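Side-chain contact in putative DsbA oxidoreductase SCO1869 (Streptomyces coelicolor A3, PDB 3GL5), which probably acts as a thiol-disulfide oxidoreductase of the DsbA type, with a thioredoxin-like domain, though its physiological role has not been established: residues Ala28-Arg33 against Gln210-Arg215. Sequence-based numbering, arbitrary orientation. Where two conformers were deposited one is given.
Sequences AAFPHR and QAWGER
An aromatic cluster of Phe-30, His-32 and Trp-212 joins the loop after helix 14-28 to the last turn of helix 201-213. The imidazole of His-32 lies almost flat on one face of the indole, in an offset stack with its five-membered ring: the centroids are 3.9 Å apart and the planes differ by 10°. CD2 of His-32 comes closest, 3.3 Å from NE1 of Trp-212; NE2 is nearly as near, but because it lies over the indole plane, the in-plane N-H of NE1 does not point at it. His-32 also sets its CB over the six-membered ring, 3.5 Å from the Trp-212 centroid, a CH-pi contact almost straight down the normal. A wide, flat indole suits this place because one face takes both the imidazole and its methylene; the imidazole is flat enough to stack, while its nitrogens suit a partly exposed site.

Phe-30 adds an offset edge-to-face contact, its ring at 76° to the five-membered ring of Trp-212. With CG anti to the backbone N (chi1 -179°), the phenyl is carried out until CZ ends 3.7 Å from CB of Trp-212. In this thioredoxin-like domain the loop leads from helix 14-28, at whose start the CxxC cysteines sit, into edge strand 36-42. A type I turn spans Phe-30 to Arg-33; the wholly apolar phenyl suits its buried position, packing also on Leu-208 and Thr-209. Behind the indole, on the face opposite His-32, lies the guanidinium of Arg-215; its NE donates in plane to a lone pair of the Trp-212 carbonyl O at 3.1 Å. Were Trp-212 an alanine, the His-32 imidazole would probably lose its stacking surface and Phe-30 its edge-to-face partner, keeping only the CB contact. Met-3 of central strand 3-9 also touches Trp-212.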
ATOM      1  N   ALA A  28       8.872 -16.130  -8.269  1.00 31.10           N
ATOM      2  CA  ALA A  28       8.467 -16.631  -9.572  1.00 31.61           C
ATOM      3  C   ALA A  28       8.300 -18.143  -9.579  1.00 31.97           C
ATOM      4  O   ALA A  28       7.514 -18.680 -10.348  1.00 32.54           O
ATOM      5  CB  ALA A  28       9.414 -16.176 -10.646  1.00 31.43           C
ATOM      6  N   ALA A  29       8.966 -18.840  -8.674  1.00 32.31           N
ATOM      7  CA  ALA A  29       8.765 -20.283  -8.605  1.00 31.94           C
ATOM      8  C   ALA A  29       7.798 -20.669  -7.490  1.00 32.52           C
ATOM      9  O   ALA A  29       7.548 -21.838  -7.288  1.00 32.69           O
ATOM     10  CB  ALA A  29      10.098 -21.003  -8.437  1.00 31.11           C
ATOM     11  N   PHE A  30       7.254 -19.699  -6.762  1.00 33.15           N
ATOM     12  CA  PHE A  30       6.284 -19.988  -5.679  1.00 33.83           C
ATOM     13  C   PHE A  30       4.878 -20.308  -6.263  1.00 34.72           C
ATOM     14  O   PHE A  30       4.422 -19.567  -7.124  1.00 34.26           O
ATOM     15  CB  PHE A  30       6.211 -18.783  -4.727  1.00 34.14           C
ATOM     16  CG  PHE A  30       5.266 -18.958  -3.573  1.00 32.22           C
ATOM     17  CD1 PHE A  30       5.394 -20.046  -2.700  1.00 32.29           C
ATOM     18  CD2 PHE A  30       4.280 -18.015  -3.337  1.00 29.05           C
ATOM     19  CE1 PHE A  30       4.523 -20.193  -1.627  1.00 32.29           C
ATOM     20  CE2 PHE A  30       3.413 -18.134  -2.285  1.00 29.72           C
ATOM     21  CZ  PHE A  30       3.529 -19.237  -1.410  1.00 31.03           C
ATOM     22  N   PRO A  31       4.210 -21.411  -5.793  1.00 35.54           N
ATOM     23  CA  PRO A  31       2.902 -21.840  -6.297  1.00 35.91           C
ATOM     24  C   PRO A  31       1.783 -20.831  -6.071  1.00 36.38           C
ATOM     25  O   PRO A  31       0.793 -20.896  -6.761  1.00 36.88           O
ATOM     26  CB  PRO A  31       2.604 -23.122  -5.504  1.00 35.65           C
ATOM     27  CG  PRO A  31       3.882 -23.657  -5.157  1.00 36.58           C
ATOM     28  CD  PRO A  31       4.726 -22.409  -4.833  1.00 35.69           C
ATOM     29  N   HIS A  32       1.930 -19.891  -5.143  1.00 36.33           N
ATOM     30  CA  HIS A  32       0.878 -18.885  -4.983  1.00 35.72           C
ATOM     31  C   HIS A  32       1.369 -17.492  -5.199  1.00 34.53           C
ATOM     32  O   HIS A  32       0.923 -16.577  -4.516  1.00 33.88           O
ATOM     33  CB  HIS A  32       0.255 -18.976  -3.607  1.00 36.14           C
ATOM     34  CG  HIS A  32      -0.349 -20.309  -3.331  1.00 39.42           C
ATOM     35  ND1 HIS A  32      -1.586 -20.674  -3.813  1.00 39.60           N
ATOM     36  CD2 HIS A  32       0.131 -21.383  -2.660  1.00 39.83           C
ATOM     37  CE1 HIS A  32      -1.854 -21.910  -3.425  1.00 40.61           C
ATOM     38  NE2 HIS A  32      -0.833 -22.357  -2.716  1.00 40.70           N
ATOM     39  N   ARG A  33       2.268 -17.321  -6.162  0.50 34.24           N
ATOM     40  CA  ARG A  33       2.797 -16.005  -6.487  0.50 33.86           C
ATOM     41  C   ARG A  33       1.703 -15.034  -6.897  0.50 33.90           C
ATOM     42  O   ARG A  33       1.854 -13.829  -6.723  0.50 33.74           O
ATOM     43  CB  ARG A  33       3.794 -16.091  -7.621  0.50 33.83           C
ATOM     44  CG  ARG A  33       4.193 -14.719  -8.144  0.50 34.41           C
ATOM     45  CD  ARG A  33       5.053 -14.841  -9.386  0.50 34.33           C
ATOM     46  NE  ARG A  33       4.373 -15.614 -10.430  0.50 32.18           N
ATOM     47  CZ  ARG A  33       4.706 -15.555 -11.716  0.50 31.20           C
ATOM     48  NH1 ARG A  33       5.706 -14.766 -12.108  0.50 32.16           N
ATOM     49  NH2 ARG A  33       4.035 -16.264 -12.604  0.50 30.26           N
ATOM     50  N   GLN A 210       5.789 -21.464   4.066  0.50 35.28           N
ATOM     51  CA  GLN A 210       5.455 -21.545   5.468  0.50 35.54           C
ATOM     52  C   GLN A 210       4.501 -20.422   5.834  0.50 35.61           C
ATOM     53  O   GLN A 210       3.477 -20.653   6.464  0.50 36.28           O
ATOM     54  CB  GLN A 210       6.739 -21.439   6.293  0.50 35.05           C
ATOM     55  CG  GLN A 210       6.665 -22.120   7.626  0.50 33.94           C
ATOM     56  CD  GLN A 210       7.964 -22.010   8.379  0.50 31.30           C
ATOM     57  OE1 GLN A 210       9.017 -21.781   7.786  0.50 28.43           O
ATOM     58  NE2 GLN A 210       7.898 -22.166   9.690  0.50 31.63           N
ATOM     59  N   ALA A 211       4.842 -19.213   5.405  1.00 36.08           N
ATOM     60  CA  ALA A 211       4.054 -18.010   5.683  1.00 36.63           C
ATOM     61  C   ALA A 211       2.672 -18.193   5.092  1.00 37.16           C
ATOM     62  O   ALA A 211       1.672 -18.031   5.799  1.00 37.05           O
ATOM     63  CB  ALA A 211       4.713 -16.772   5.099  1.00 35.69           C
ATOM     64  N   TRP A 212       2.621 -18.561   3.811  1.00 37.45           N
ATOM     65  CA  TRP A 212       1.345 -18.877   3.167  1.00 38.11           C
ATOM     66  C   TRP A 212       0.624 -19.994   3.908  1.00 38.93           C
ATOM     67  O   TRP A 212      -0.545 -19.866   4.261  1.00 38.52           O
ATOM     68  CB  TRP A 212       1.579 -19.315   1.735  1.00 37.76           C
ATOM     69  CG  TRP A 212       0.329 -19.465   0.952  1.00 36.84           C
ATOM     70  CD1 TRP A 212      -0.421 -20.615   0.791  1.00 35.62           C
ATOM     71  CD2 TRP A 212      -0.323 -18.444   0.190  1.00 34.43           C
ATOM     72  NE1 TRP A 212      -1.501 -20.351  -0.018  1.00 36.18           N
ATOM     73  CE2 TRP A 212      -1.464 -19.032  -0.405  1.00 34.18           C
ATOM     74  CE3 TRP A 212      -0.053 -17.088  -0.050  1.00 33.42           C
ATOM     75  CZ2 TRP A 212      -2.342 -18.307  -1.224  1.00 34.62           C
ATOM     76  CZ3 TRP A 212      -0.922 -16.363  -0.868  1.00 33.61           C
ATOM     77  CH2 TRP A 212      -2.057 -16.976  -1.442  1.00 34.66           C
ATOM     78  N   GLY A 213       1.341 -21.079   4.171  1.00 39.66           N
ATOM     79  CA  GLY A 213       0.699 -22.276   4.680  1.00 41.90           C
ATOM     80  C   GLY A 213       0.034 -22.042   6.016  1.00 43.32           C
ATOM     81  O   GLY A 213      -0.999 -22.624   6.314  1.00 43.73           O
ATOM     82  N   GLU A 214       0.620 -21.165   6.817  1.00 45.07           N
ATOM     83  CA  GLU A 214       0.200 -21.012   8.198  1.00 46.90           C
ATOM     84  C   GLU A 214      -0.770 -19.878   8.514  1.00 47.66           C
ATOM     85  O   GLU A 214      -1.099 -19.677   9.677  1.00 48.17           O
ATOM     86  CB  GLU A 214       1.425 -20.958   9.113  1.00 47.36           C
ATOM     87  CG  GLU A 214       2.156 -22.304   9.167  1.00 49.97           C
ATOM     88  CD  GLU A 214       3.647 -22.159   9.439  1.00 54.79           C
ATOM     89  OE1 GLU A 214       4.100 -21.000   9.604  1.00 54.94           O
ATOM     90  OE2 GLU A 214       4.362 -23.202   9.499  1.00 55.75           O
ATOM     91  N   ARG A 215      -1.224 -19.131   7.505  1.00 48.54           N
ATOM     92  CA  ARG A 215      -2.262 -18.134   7.745  1.00 49.73           C
ATOM     93  C   ARG A 215      -3.538 -18.869   8.125  1.00 50.40           C
ATOM     94  O   ARG A 215      -4.040 -19.682   7.352  1.00 50.64           O
ATOM     95  CB  ARG A 215      -2.541 -17.278   6.506  1.00 49.73           C
ATOM     96  CG  ARG A 215      -1.327 -16.938   5.670  1.00 50.74           C
ATOM     97  CD  ARG A 215      -1.739 -16.521   4.282  1.00 52.30           C
ATOM     98  NE  ARG A 215      -2.549 -17.558   3.648  1.00 54.66           N
ATOM     99  CZ  ARG A 215      -3.582 -17.312   2.846  1.00 54.63           C
ATOM    100  NH1 ARG A 215      -3.946 -16.058   2.604  1.00 55.74           N
ATOM    101  NH2 ARG A 215      -4.266 -18.314   2.317  1.00 52.98           N
TER